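Local structure of decapping nuclease RAI1 (Candida albicans, 5BUD) at residues D58-Y63 and M164-Y169; I225-D230 and V244-S249. The protein removes NAD caps from the 5' ends of RNAs by metal-dependent hydrolysis, and binds and stimulates the exoribonuclease RAT1. One frame throughout, in Å; residues are numbered along the deposited sequence.

Contact 1. Residues D58-Y63 and M164-Y169; sequences DLQGGY and MKRCEY. With nucleotides of chain C.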
ATOM      1  N   ASP A  58      23.420   5.862 -11.393  1.00 32.58           N
ATOM      2  CA  ASP A  58      23.592   6.257 -10.006  1.00 34.38           C
ATOM      3  C   ASP A  58      22.244   6.662  -9.431  1.00 34.23           C
ATOM      4  O   ASP A  58      21.672   7.683  -9.833  1.00 32.42           O
ATOM      5  CB  ASP A  58      24.595   7.407  -9.820  1.00 37.92           C
ATOM      6  CG  ASP A  58      25.045   7.532  -8.367  1.00 42.99           C
ATOM      7  OD1 ASP A  58      24.234   7.229  -7.481  1.00 38.28           O
ATOM      8  OD2 ASP A  58      26.210   7.890  -8.090  1.00 47.87           O
ATOM      9  N   LEU A  59      21.754   5.882  -8.476  1.00 31.76           N
ATOM     10  CA  LEU A  59      20.399   6.099  -7.954  1.00 29.48           C
ATOM     11  C   LEU A  59      20.363   7.200  -6.889  1.00 28.89           C
ATOM     12  O   LEU A  59      19.303   7.524  -6.408  1.00 27.41           O
ATOM     13  CB  LEU A  59      19.799   4.784  -7.415  1.00 26.28           C
ATOM     14  CG  LEU A  59      19.498   3.743  -8.482  1.00 26.31           C
ATOM     15  CD1 LEU A  59      19.023   2.424  -7.877  1.00 28.18           C
ATOM     16  CD2 LEU A  59      18.484   4.225  -9.510  1.00 27.08           C
ATOM     17  N   GLN A  60      21.513   7.731  -6.477  1.00 29.31           N
ATOM     18  CA  GLN A  60      21.522   8.967  -5.674  1.00 32.68           C
ATOM     19  C   GLN A  60      21.716  10.221  -6.517  1.00 32.94           C
ATOM     20  O   GLN A  60      21.711  11.332  -5.984  1.00 31.73           O
ATOM     21  CB  GLN A  60      22.523   8.908  -4.520  1.00 35.01           C
ATOM     22  CG  GLN A  60      23.972   8.710  -4.910  1.00 35.71           C
ATOM     23  CD  GLN A  60      24.864   8.595  -3.698  1.00 36.12           C
ATOM     24  OE1 GLN A  60      24.790   9.401  -2.788  1.00 31.18           O
ATOM     25  NE2 GLN A  60      25.700   7.565  -3.672  1.00 40.28           N
ATOM     26  N   GLY A  61      21.859  10.051  -7.834  1.00 32.20           N
ATOM     27  CA  GLY A  61      21.944  11.192  -8.742  1.00 35.41           C
ATOM     28  C   GLY A  61      20.762  12.122  -8.547  1.00 33.88           C
ATOM     29  O   GLY A  61      19.603  11.695  -8.655  1.00 32.69           O
ATOM     30  N   GLY A  62      21.044  13.390  -8.232  1.00 33.08           N
ATOM     31  CA  GLY A  62      19.982  14.391  -8.110  1.00 31.08           C
ATOM     32  C   GLY A  62      19.338  14.482  -6.735  1.00 30.97           C
ATOM     33  O   GLY A  62      18.355  15.196  -6.568  1.00 29.49           O
ATOM     34  N   TYR A  63      19.911  13.796  -5.749  1.00 31.63           N
ATOM     35  CA  TYR A  63      19.413  13.830  -4.378  1.00 32.39           C
ATOM     36  C   TYR A  63      19.131  15.253  -3.834  1.00 33.20           C
ATOM     37  O   TYR A  63      18.123  15.478  -3.172  1.00 33.18           O
ATOM     38  CB  TYR A  63      20.391  13.120  -3.461  1.00 31.20           C
ATOM     39  CG  TYR A  63      20.019  13.165  -1.998  1.00 32.06           C
ATOM     40  CD1 TYR A  63      18.960  12.403  -1.517  1.00 31.65           C
ATOM     41  CD2 TYR A  63      20.709  13.958  -1.091  1.00 32.74           C
ATOM     42  CE1 TYR A  63      18.614  12.420  -0.197  1.00 29.70           C
ATOM     43  CE2 TYR A  63      20.348  13.988   0.249  1.00 32.31           C
ATOM     44  CZ  TYR A  63      19.290  13.215   0.680  1.00 31.12           C
ATOM     45  OH  TYR A  63      18.900  13.211   1.992  1.00 32.97           O
ATOM     46  N   MET A 164      21.165   6.518   4.839  1.00 28.08           N
ATOM     47  CA  MET A 164      19.768   6.042   4.967  1.00 29.96           C
ATOM     48  C   MET A 164      18.762   6.980   4.323  1.00 28.45           C
ATOM     49  O   MET A 164      17.860   6.530   3.632  1.00 26.93           O
ATOM     50  CB  MET A 164      19.411   5.759   6.431  1.00 32.72           C
ATOM     51  CG  MET A 164      20.074   4.488   6.961  1.00 38.76           C
ATOM     52  SD  MET A 164      19.892   4.243   8.743  1.00 45.96           S
ATOM     53  CE  MET A 164      18.452   3.189   8.761  1.00 45.80           C
ATOM     54  N   LYS A 165      18.926   8.288   4.510  1.00 29.89           N
ATOM     55  CA  LYS A 165      18.113   9.264   3.777  1.00 29.83           C
ATOM     56  C   LYS A 165      18.295   9.199   2.255  1.00 27.95           C
ATOM     57  O   LYS A 165      17.351   9.352   1.506  1.00 25.91           O
ATOM     58  CB  LYS A 165      18.388  10.692   4.269  1.00 33.34           C
ATOM     59  CG  LYS A 165      17.994  10.935   5.715  1.00 38.76           C
ATOM     60  CD  LYS A 165      16.525  10.618   5.933  1.00 43.70           C
ATOM     61  CE  LYS A 165      16.000  11.191   7.236  1.00 50.05           C
ATOM     62  NZ  LYS A 165      14.515  11.050   7.344  1.00 55.67           N
ATOM     63  N   ARG A 166      19.510   8.955   1.789  1.00 26.43           N
ATOM     64  CA  ARG A 166      19.718   8.743   0.375  1.00 24.88           C
ATOM     65  C   ARG A 166      19.042   7.466  -0.094  1.00 24.09           C
ATOM     66  O   ARG A 166      18.536   7.417  -1.206  1.00 23.34           O
ATOM     67  CB  ARG A 166      21.221   8.753   0.057  1.00 27.48           C
ATOM     68  CG  ARG A 166      21.785  10.166   0.124  1.00 29.51           C
ATOM     69  CD  ARG A 166      23.305  10.233   0.177  1.00 32.50           C
ATOM     70  NE  ARG A 166      23.693  11.649   0.187  1.00 34.77           N
ATOM     71  CZ  ARG A 166      23.919  12.406  -0.881  1.00 34.43           C
ATOM     72  NH1 ARG A 166      23.881  11.917  -2.118  1.00 34.01           N
ATOM     73  NH2 ARG A 166      24.205  13.694  -0.702  1.00 38.17           N
ATOM     74  N   CYS A 167      19.024   6.436   0.747  1.00 25.24           N
ATOM     75  CA  CYS A 167      18.343   5.176   0.379  1.00 26.48           C
ATOM     76  C   CYS A 167      16.836   5.403   0.186  1.00 26.16           C
ATOM     77  O   CYS A 167      16.230   4.836  -0.743  1.00 24.58           O
ATOM     78  CB  CYS A 167      18.630   4.076   1.395  1.00 27.43           C
ATOM     79  SG  CYS A 167      20.275   3.346   1.239  1.00 28.84           S
ATOM     80  N   GLU A 168      16.253   6.297   0.993  1.00 26.82           N
ATOM     81  CA  GLU A 168      14.851   6.698   0.810  1.00 27.12           C
ATOM     82  C   GLU A 168      14.637   7.316  -0.551  1.00 24.09           C
ATOM     83  O   GLU A 168      13.622   7.093  -1.212  1.00 23.92           O
ATOM     84  CB  GLU A 168      14.377   7.630   1.951  1.00 29.18           C
ATOM     85  CG  GLU A 168      14.149   6.853   3.235  1.00 34.18           C
ATOM     86  CD  GLU A 168      13.995   7.673   4.510  1.00 37.39           C
ATOM     87  OE1 GLU A 168      13.930   7.043   5.586  1.00 42.09           O
ATOM     88  OE2 GLU A 168      13.935   8.916   4.469  1.00 41.27           O
ATOM     89  N   TYR A 169      15.616   8.081  -0.996  1.00 23.38           N
ATOM     90  CA  TYR A 169      15.517   8.775  -2.265  1.00 23.80           C
ATOM     91  C   TYR A 169      15.665   7.784  -3.408  1.00 22.52           C
ATOM     92  O   TYR A 169      14.999   7.880  -4.430  1.00 24.21           O
ATOM     93  CB  TYR A 169      16.613   9.830  -2.339  1.00 24.03           C
ATOM     94  CG  TYR A 169      16.771  10.428  -3.679  1.00 24.91           C
ATOM     95  CD1 TYR A 169      15.888  11.381  -4.140  1.00 26.19           C
ATOM     96  CD2 TYR A 169      17.831  10.059  -4.492  1.00 27.01           C
ATOM     97  CE1 TYR A 169      16.053  11.952  -5.388  1.00 25.51           C
ATOM     98  CE2 TYR A 169      17.998  10.608  -5.731  1.00 26.66           C
ATOM     99  CZ  TYR A 169      17.102  11.559  -6.172  1.00 26.16           C
ATOM    100  OH  TYR A 169      17.282  12.104  -7.416  1.00 26.30           O
TER
ATOM    101  P     U C   2      11.706   1.308  -2.147  1.00 25.04           P
ATOM    102  OP1   U C   2      12.541   0.941  -3.328  1.00 25.43           O
ATOM    103  OP2   U C   2      10.660   0.363  -1.692  1.00 26.26           O
ATOM    104  O5'   U C   2      12.607   1.585  -0.866  1.00 26.62           O
ATOM    105  C5'   U C   2      13.838   2.327  -0.910  1.00 26.20           C
ATOM    106  C4'   U C   2      14.343   2.614   0.492  1.00 27.67           C
ATOM    107  O4'   U C   2      13.356   3.356   1.260  1.00 28.18           O
ATOM    108  C3'   U C   2      14.657   1.421   1.381  1.00 29.25           C
ATOM    109  O3'   U C   2      15.898   0.857   0.980  1.00 29.01           O
ATOM    110  C2'   U C   2      14.678   2.092   2.746  1.00 29.94           C
ATOM    111  O2'   U C   2      15.814   2.917   2.932  1.00 28.32           O
ATOM    112  C1'   U C   2      13.467   3.014   2.631  1.00 29.22           C
ATOM    113  N1    U C   2      12.198   2.418   3.083  1.00 31.21           N
ATOM    114  C2    U C   2      11.943   2.426   4.445  1.00 37.13           C
ATOM    115  O2    U C   2      12.724   2.886   5.263  1.00 35.12           O
ATOM    116  N3    U C   2      10.751   1.854   4.813  1.00 36.88           N
ATOM    117  C4    U C   2       9.802   1.294   3.979  1.00 39.41           C
ATOM    118  O4    U C   2       8.767   0.838   4.462  1.00 40.68           O
ATOM    119  C5    U C   2      10.132   1.337   2.587  1.00 36.14           C
ATOM    120  C6    U C   2      11.287   1.890   2.196  1.00 34.97           C
ATOM    121  P     U C   3      16.475  -0.459   1.677  1.00 30.49           P
ATOM    122  OP1   U C   3      17.586  -0.934   0.835  1.00 30.93           O
ATOM    123  OP2   U C   3      15.350  -1.358   2.004  1.00 27.74           O
ATOM    124  O5'   U C   3      17.090   0.088   3.038  1.00 30.50           O
ATOM    125  C5'   U C   3      18.274   0.909   3.024  1.00 30.57           C
ATOM    126  C4'   U C   3      19.171   0.554   4.172  1.00 33.12           C
ATOM    127  O4'   U C   3      18.570   1.004   5.415  1.00 36.35           O
ATOM    128  C3'   U C   3      19.449  -0.935   4.351  1.00 35.29           C
ATOM    129  O3'   U C   3      20.778  -1.059   4.813  1.00 32.09           O
ATOM    130  C2'   U C   3      18.421  -1.355   5.395  1.00 37.01           C
ATOM    131  O2'   U C   3      18.803  -2.480   6.163  1.00 39.84           O
ATOM    132  C1'   U C   3      18.351  -0.103   6.270  1.00 38.28           C
ATOM    133  N1    U C   3      17.060   0.096   6.942  1.00 43.70           N
ATOM    134  C2    U C   3      17.045   0.110   8.325  1.00 46.22           C
ATOM    135  O2    U C   3      18.043  -0.065   9.002  1.00 45.31           O
ATOM    136  N3    U C   3      15.811   0.326   8.886  1.00 47.52           N
ATOM    137  C4    U C   3      14.616   0.522   8.226  1.00 48.14           C
ATOM    138  O4    U C   3      13.587   0.705   8.878  1.00 48.88           O
ATOM    139  C5    U C   3      14.715   0.499   6.798  1.00 46.21           C
ATOM    140  C6    U C   3      15.905   0.296   6.219  1.00 44.30           C
ATOM    141  OP3   U C   1       5.747   1.140  -1.424  1.00 33.77           O
ATOM    142  P     U C   1       6.610   1.578  -2.556  1.00 40.48           P
ATOM    143  OP1   U C   1       7.636   0.553  -2.917  1.00 28.41           O
ATOM    144  OP2   U C   1       5.800   2.140  -3.693  1.00 34.19           O
ATOM    145  O5'   U C   1       7.390   2.819  -1.910  1.00 27.73           O
ATOM    146  C5'   U C   1       7.964   3.813  -2.773  1.00 26.55           C
ATOM    147  C4'   U C   1       9.240   4.384  -2.195  1.00 26.65           C
ATOM    148  O4'   U C   1       8.917   5.345  -1.159  1.00 26.84           O
ATOM    149  C3'   U C   1      10.209   3.423  -1.515  1.00 25.24           C
ATOM    150  O3'   U C   1      10.997   2.731  -2.479  1.00 23.73           O
ATOM    151  C2'   U C   1      11.038   4.403  -0.694  1.00 25.87           C
ATOM    152  O2'   U C   1      11.922   5.172  -1.479  1.00 25.24           O
ATOM    153  C1'   U C   1       9.956   5.366  -0.200  1.00 27.69           C
ATOM    154  N1    U C   1       9.400   5.011   1.115  1.00 30.63           N
ATOM    155  C2    U C   1      10.135   5.386   2.219  1.00 30.71           C
ATOM    156  O2    U C   1      11.182   5.996   2.135  1.00 31.49           O
ATOM    157  N3    U C   1       9.577   5.050   3.425  1.00 32.37           N
ATOM    158  C4    U C   1       8.395   4.374   3.638  1.00 37.79           C
ATOM    159  O4    U C   1       8.031   4.143   4.791  1.00 46.89           O
ATOM    160  C5    U C   1       7.698   4.003   2.445  1.00 34.60           C
ATOM    161  C6    U C   1       8.216   4.319   1.252  1.00 34.11           C
TER
HETATM  162  O   HOH W   1      23.606  12.842  -4.854  1.00 49.66           O
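The aromatic contacts centre on Y63, whose ring is wedged between R166 and Y169. One face of the ring receives the R166 aliphatic chain: R166 CG stands 3.8 Å from the Y63 ring centroid, almost on the ring normal, which defines a CH-pi contact. A chi1 of 176° sets Y63 CG beside its own carbonyl carbon and carries the ring past Y169 toward K165. The guanidinium then continues past the ring rim, its own face resting on Y63 CD2. Against Y169 the same ring uses its edge in an offset edge-to-face pair, planes 84° apart, and Y63 CD1 meets Y169 CB at 3.6 Å. The other element of this pairing is backbone: Y63 CA sits over the Y169 ring face, a second CH-pi contact. At the far end of Y63, its OH lies against K165 CB.

These side chains join the loop between helices 50-54 and 78-92 to helix 158-178. The loop is shaped by two consecutive beta turns, type I from D58 to G61 and type II from Q60 to Y63, and D58 OD1 takes the backbone N-H of Q60 in an Asx turn.

Two direct hydrogen bonds cross the contact. Y169 points toward the loop, and its OH donates to G61 O at 2.7 Å from a position tilted out of the carbonyl plane. R166 NH1 donates to Q60 OE1 at 2.8 Å; the donor lies in the amide plane on a lone pair, but the bond is bent (133° at the hydrogen), in part because the oxygen lies out of the guanidinium plane. A water accepts from R166 NH1 and donates to Q60 O, while R166 NE is engaged by D162.

Helix contacts to RNA involve other residues: O2' of U1 of chain C donates to E168 O at 2.6 Å.

Contact 2. Residues I225-D230 and V244-S249; sequences IDCCWD and VELKTS. With MN (manganese (II) ion), chain E; MN (manganese (II) ion), chain F; nucleotides of chain C.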
ATOM      1  N   ILE A 225      -0.345   2.907  -7.455  1.00 23.97           N
ATOM      2  CA  ILE A 225       0.206   1.983  -8.457  1.00 24.47           C
ATOM      3  C   ILE A 225       1.476   2.589  -9.028  1.00 22.66           C
ATOM      4  O   ILE A 225       1.493   3.762  -9.400  1.00 24.90           O
ATOM      5  CB  ILE A 225      -0.828   1.717  -9.574  1.00 25.03           C
ATOM      6  CG1 ILE A 225      -2.067   0.997  -9.031  1.00 26.55           C
ATOM      7  CG2 ILE A 225      -0.208   0.927 -10.731  1.00 24.62           C
ATOM      8  CD1 ILE A 225      -1.762  -0.355  -8.397  1.00 29.45           C
ATOM      9  N   ASP A 226       2.561   1.829  -9.089  1.00 21.83           N
ATOM     10  CA  ASP A 226       3.838   2.388  -9.551  1.00 21.16           C
ATOM     11  C   ASP A 226       3.870   2.606 -11.053  1.00 21.41           C
ATOM     12  O   ASP A 226       4.301   3.657 -11.529  1.00 21.44           O
ATOM     13  CB  ASP A 226       5.023   1.515  -9.150  1.00 21.04           C
ATOM     14  CG  ASP A 226       5.364   1.651  -7.674  1.00 20.99           C
ATOM     15  OD1 ASP A 226       4.969   2.684  -7.111  1.00 18.76           O
ATOM     16  OD2 ASP A 226       6.081   0.789  -7.119  1.00 19.62           O
ATOM     17  N   CYS A 227       3.431   1.621 -11.804  1.00 19.88           N
ATOM     18  CA  CYS A 227       3.417   1.767 -13.258  1.00 21.44           C
ATOM     19  C   CYS A 227       2.671   0.648 -13.922  1.00 21.37           C
ATOM     20  O   CYS A 227       2.174  -0.272 -13.256  1.00 19.66           O
ATOM     21  CB  CYS A 227       4.846   1.903 -13.835  1.00 22.16           C
ATOM     22  SG  CYS A 227       5.932   0.453 -13.634  1.00 21.45           S
ATOM     23  N   CYS A 228       2.568   0.768 -15.247  1.00 20.45           N
ATOM     24  CA  CYS A 228       1.919  -0.188 -16.096  1.00 21.90           C
ATOM     25  C   CYS A 228       3.006  -0.894 -16.951  1.00 21.65           C
ATOM     26  O   CYS A 228       3.959  -0.277 -17.409  1.00 22.51           O
ATOM     27  CB  CYS A 228       0.911   0.527 -16.970  1.00 23.08           C
ATOM     28  SG  CYS A 228       0.017  -0.542 -18.111  1.00 29.53           S
ATOM     29  N   TRP A 229       2.847  -2.185 -17.164  1.00 23.21           N
ATOM     30  CA  TRP A 229       3.911  -3.025 -17.772  1.00 22.69           C
ATOM     31  C   TRP A 229       4.140  -2.756 -19.260  1.00 26.14           C
ATOM     32  O   TRP A 229       5.289  -2.601 -19.718  1.00 27.91           O
ATOM     33  CB  TRP A 229       3.569  -4.504 -17.542  1.00 24.24           C
ATOM     34  CG  TRP A 229       4.399  -5.531 -18.274  1.00 23.06           C
ATOM     35  CD1 TRP A 229       3.946  -6.460 -19.182  1.00 25.23           C
ATOM     36  CD2 TRP A 229       5.777  -5.795 -18.092  1.00 25.17           C
ATOM     37  NE1 TRP A 229       4.980  -7.252 -19.611  1.00 25.04           N
ATOM     38  CE2 TRP A 229       6.116  -6.880 -18.948  1.00 25.57           C
ATOM     39  CE3 TRP A 229       6.771  -5.222 -17.308  1.00 25.58           C
ATOM     40  CZ2 TRP A 229       7.407  -7.370 -19.051  1.00 27.72           C
ATOM     41  CZ3 TRP A 229       8.049  -5.742 -17.392  1.00 26.35           C
ATOM     42  CH2 TRP A 229       8.353  -6.804 -18.264  1.00 27.76           C
ATOM     43  N   ASP A 230       3.047  -2.700 -19.992  1.00 27.09           N
ATOM     44  CA  ASP A 230       3.060  -2.621 -21.462  1.00 28.91           C
ATOM     45  C   ASP A 230       1.995  -1.623 -21.967  1.00 27.47           C
ATOM     46  O   ASP A 230       2.322  -0.633 -22.625  1.00 26.68           O
ATOM     47  CB  ASP A 230       2.794  -4.014 -22.030  1.00 30.45           C
ATOM     48  CG  ASP A 230       1.784  -4.790 -21.211  1.00 34.60           C
ATOM     49  OD1 ASP A 230       1.167  -4.170 -20.283  1.00 32.15           O
ATOM     50  OD2 ASP A 230       1.599  -6.006 -21.482  1.00 36.00           O
ATOM     51  N   VAL A 244       2.296  -2.888 -12.243  1.00 23.20           N
ATOM     52  CA  VAL A 244       3.594  -3.301 -11.738  1.00 21.64           C
ATOM     53  C   VAL A 244       3.915  -2.507 -10.486  1.00 22.87           C
ATOM     54  O   VAL A 244       3.622  -1.261 -10.388  1.00 22.37           O
ATOM     55  CB  VAL A 244       4.708  -3.031 -12.769  1.00 20.91           C
ATOM     56  CG1 VAL A 244       6.046  -3.493 -12.255  1.00 21.10           C
ATOM     57  CG2 VAL A 244       4.388  -3.679 -14.107  1.00 23.40           C
ATOM     58  N   GLU A 245       4.529  -3.210  -9.539  1.00 20.85           N
ATOM     59  CA  GLU A 245       5.118  -2.629  -8.341  1.00 19.68           C
ATOM     60  C   GLU A 245       6.620  -2.633  -8.441  1.00 19.17           C
ATOM     61  O   GLU A 245       7.242  -3.675  -8.756  1.00 17.48           O
ATOM     62  CB  GLU A 245       4.675  -3.421  -7.104  1.00 19.10           C
ATOM     63  CG  GLU A 245       5.239  -2.969  -5.769  1.00 18.13           C
ATOM     64  CD  GLU A 245       4.869  -1.555  -5.355  1.00 20.69           C
ATOM     65  OE1 GLU A 245       5.754  -0.920  -4.726  1.00 20.28           O
ATOM     66  OE2 GLU A 245       3.713  -1.095  -5.616  1.00 18.67           O
ATOM     67  N   LEU A 246       7.209  -1.477  -8.154  1.00 18.26           N
ATOM     68  CA  LEU A 246       8.652  -1.318  -8.157  1.00 18.63           C
ATOM     69  C   LEU A 246       9.202  -1.337  -6.746  1.00 18.18           C
ATOM     70  O   LEU A 246       8.579  -0.836  -5.813  1.00 18.50           O
ATOM     71  CB  LEU A 246       9.066  -0.009  -8.886  1.00 18.60           C
ATOM     72  CG  LEU A 246       8.545   0.060 -10.322  1.00 20.46           C
ATOM     73  CD1 LEU A 246       8.992   1.353 -10.984  1.00 20.84           C
ATOM     74  CD2 LEU A 246       9.044  -1.100 -11.192  1.00 20.43           C
ATOM     75  N   LYS A 247      10.370  -1.937  -6.588  1.00 18.26           N
ATOM     76  CA  LYS A 247      11.097  -1.931  -5.307  1.00 19.77           C
ATOM     77  C   LYS A 247      12.567  -1.820  -5.604  1.00 19.71           C
ATOM     78  O   LYS A 247      13.012  -2.150  -6.708  1.00 21.08           O
ATOM     79  CB  LYS A 247      10.861  -3.256  -4.532  1.00 20.23           C
ATOM     80  CG  LYS A 247       9.414  -3.583  -4.209  1.00 20.74           C
ATOM     81  CD  LYS A 247       8.906  -2.709  -3.094  1.00 21.23           C
ATOM     82  CE  LYS A 247       7.497  -3.077  -2.701  1.00 20.69           C
ATOM     83  NZ  LYS A 247       6.921  -1.919  -1.967  1.00 21.94           N
ATOM     84  N   THR A 248      13.335  -1.400  -4.613  1.00 20.33           N
ATOM     85  CA  THR A 248      14.785  -1.494  -4.659  1.00 20.56           C
ATOM     86  C   THR A 248      15.286  -2.250  -3.443  1.00 21.03           C
ATOM     87  O   THR A 248      14.646  -2.262  -2.399  1.00 20.45           O
ATOM     88  CB  THR A 248      15.501  -0.130  -4.750  1.00 19.94           C
ATOM     89  OG1 THR A 248      15.229   0.658  -3.576  1.00 20.91           O
ATOM     90  CG2 THR A 248      15.070   0.631  -5.985  1.00 19.60           C
ATOM     91  N   SER A 249      16.423  -2.925  -3.609  1.00 23.68           N
ATOM     92  CA  SER A 249      17.107  -3.573  -2.508  1.00 24.97           C
ATOM     93  C   SER A 249      18.604  -3.611  -2.753  1.00 26.30           C
ATOM     94  O   SER A 249      19.050  -3.475  -3.878  1.00 25.07           O
ATOM     95  CB  SER A 249      16.635  -5.007  -2.335  1.00 26.22           C
ATOM     96  OG  SER A 249      16.775  -5.342  -0.977  1.00 29.72           O
TER
HETATM   97 MN    MN E 401       7.061   0.693  -5.238  1.00 22.25          MN
HETATM   98 MN    MN F 402       4.425   3.017  -4.996  1.00 44.29          MN
ATOM     99  OP3   U C   1       5.747   1.140  -1.424  1.00 33.77           O
ATOM    100  P     U C   1       6.610   1.578  -2.556  1.00 40.48           P
ATOM    101  OP1   U C   1       7.636   0.553  -2.917  1.00 28.41           O
ATOM    102  OP2   U C   1       5.800   2.140  -3.693  1.00 34.19           O
ATOM    103  O5'   U C   1       7.390   2.819  -1.910  1.00 27.73           O
ATOM    104  C5'   U C   1       7.964   3.813  -2.773  1.00 26.55           C
ATOM    105  C4'   U C   1       9.240   4.384  -2.195  1.00 26.65           C
ATOM    106  O4'   U C   1       8.917   5.345  -1.159  1.00 26.84           O
ATOM    107  C3'   U C   1      10.209   3.423  -1.515  1.00 25.24           C
ATOM    108  O3'   U C   1      10.997   2.731  -2.479  1.00 23.73           O
ATOM    109  C2'   U C   1      11.038   4.403  -0.694  1.00 25.87           C
ATOM    110  O2'   U C   1      11.922   5.172  -1.479  1.00 25.24           O
ATOM    111  C1'   U C   1       9.956   5.366  -0.200  1.00 27.69           C
ATOM    112  N1    U C   1       9.400   5.011   1.115  1.00 30.63           N
ATOM    113  C2    U C   1      10.135   5.386   2.219  1.00 30.71           C
ATOM    114  O2    U C   1      11.182   5.996   2.135  1.00 31.49           O
ATOM    115  N3    U C   1       9.577   5.050   3.425  1.00 32.37           N
ATOM    116  C4    U C   1       8.395   4.374   3.638  1.00 37.79           C
ATOM    117  O4    U C   1       8.031   4.143   4.791  1.00 46.89           O
ATOM    118  C5    U C   1       7.698   4.003   2.445  1.00 34.60           C
ATOM    119  C6    U C   1       8.216   4.319   1.252  1.00 34.11           C
ATOM    120  P     U C   2      11.706   1.308  -2.147  1.00 25.04           P
ATOM    121  OP1   U C   2      12.541   0.941  -3.328  1.00 25.43           O
ATOM    122  OP2   U C   2      10.660   0.363  -1.692  1.00 26.26           O
ATOM    123  O5'   U C   2      12.607   1.585  -0.866  1.00 26.62           O
ATOM    124  C5'   U C   2      13.838   2.327  -0.910  1.00 26.20           C
ATOM    125  C4'   U C   2      14.343   2.614   0.492  1.00 27.67           C
ATOM    126  O4'   U C   2      13.356   3.356   1.260  1.00 28.18           O
ATOM    127  C3'   U C   2      14.657   1.421   1.381  1.00 29.25           C
ATOM    128  O3'   U C   2      15.898   0.857   0.980  1.00 29.01           O
ATOM    129  C2'   U C   2      14.678   2.092   2.746  1.00 29.94           C
ATOM    130  O2'   U C   2      15.814   2.917   2.932  1.00 28.32           O
ATOM    131  C1'   U C   2      13.467   3.014   2.631  1.00 29.22           C
ATOM    132  N1    U C   2      12.198   2.418   3.083  1.00 31.21           N
ATOM    133  C2    U C   2      11.943   2.426   4.445  1.00 37.13           C
ATOM    134  O2    U C   2      12.724   2.886   5.263  1.00 35.12           O
ATOM    135  N3    U C   2      10.751   1.854   4.813  1.00 36.88           N
ATOM    136  C4    U C   2       9.802   1.294   3.979  1.00 39.41           C
ATOM    137  O4    U C   2       8.767   0.838   4.462  1.00 40.68           O
ATOM    138  C5    U C   2      10.132   1.337   2.587  1.00 36.14           C
ATOM    139  C6    U C   2      11.287   1.890   2.196  1.00 34.97           C
TER
HETATM  140  O   HOH W   2       2.447  -0.652  -7.969  1.00 25.20           O
HETATM  141  O   HOH W   3       2.709   1.135  -4.683  1.00 28.91           O
HETATM  142  O   HOH W   4       8.566   2.095  -5.873  1.00 20.12           O
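The D226 carboxylate uses both oxygens on metal: OD2 binds the chain E manganese at 2.1 Å, OD1 binds the chain F manganese, bridging the two ions. OD2 also accepts the backbone N-H of L246 at 2.7 Å, on its anti lone pair and nearly straight (160°). The E245 carboxylate brings OE1 to the chain E manganese at 2.1 Å; K247 NZ approaches that oxygen from above the carboxylate plane, at 3.2 Å in a salt bridge. A bend at chi2 (62°) turns the E245 chain back toward D226, although its CB departs from the opposing segment. Around the W229 ring system the contact is slight, V244 CG2 reaching it obliquely and packing on W229 CB.

The backbones pair antiparallel, C227 and V244 forming a hydrogen-bonded pair with V244 N to C227 O at 2.8 Å and C227 N to V244 O at 3.2 Å. On the sheet face carrying these two side chains, C227 SG lies against V244 CB and, more loosely, L246 CD1. One water accepts from D226 N and donates to V244 O and E245 OE2.

Strands 217-228 and 243-250 carry E224, D226 and E245 of the PD-(D/E)XK nuclease metal site, helix 158-178 adding E175, with K247 in the motif's lysine position. L246 O and a water bind the chain E ion, as do OP1 and OP2 of U1 of chain C; E224 supplements the chain F site.

OP2 of U1 of chain C joins both ions and K247 NZ donates to that phosphate's OP1 at 2.7 Å, while T248 OG1 donates to OP1 of U2 of chain C. Two cations and a lysine on one 5' phosphate would offset the charge of acids and phosphate together, consistent with a two-metal hydrolytic site.

Contact 2 is buried, its centre about 12 Å from the centre of the chain, whereas contact 1 is partly buried and its centre lies farther out, at about 22 Å. No helix or strand is common to their segments: contact 1 joins a loop to helix 158-178, contact 2 joins two strands. Helix 158-178 nevertheless relates them, since its E175 lies beside D226, and the RNA touches both contacts. Their chemistry follows position. Contact 1 relies on aromatic, CH-pi and neutral-acceptor hydrogen bonds, while contact 2 concentrates carboxylates, manganese and phosphate. The centres are 18 Å apart and the nearest atoms about 5 Å, without touching.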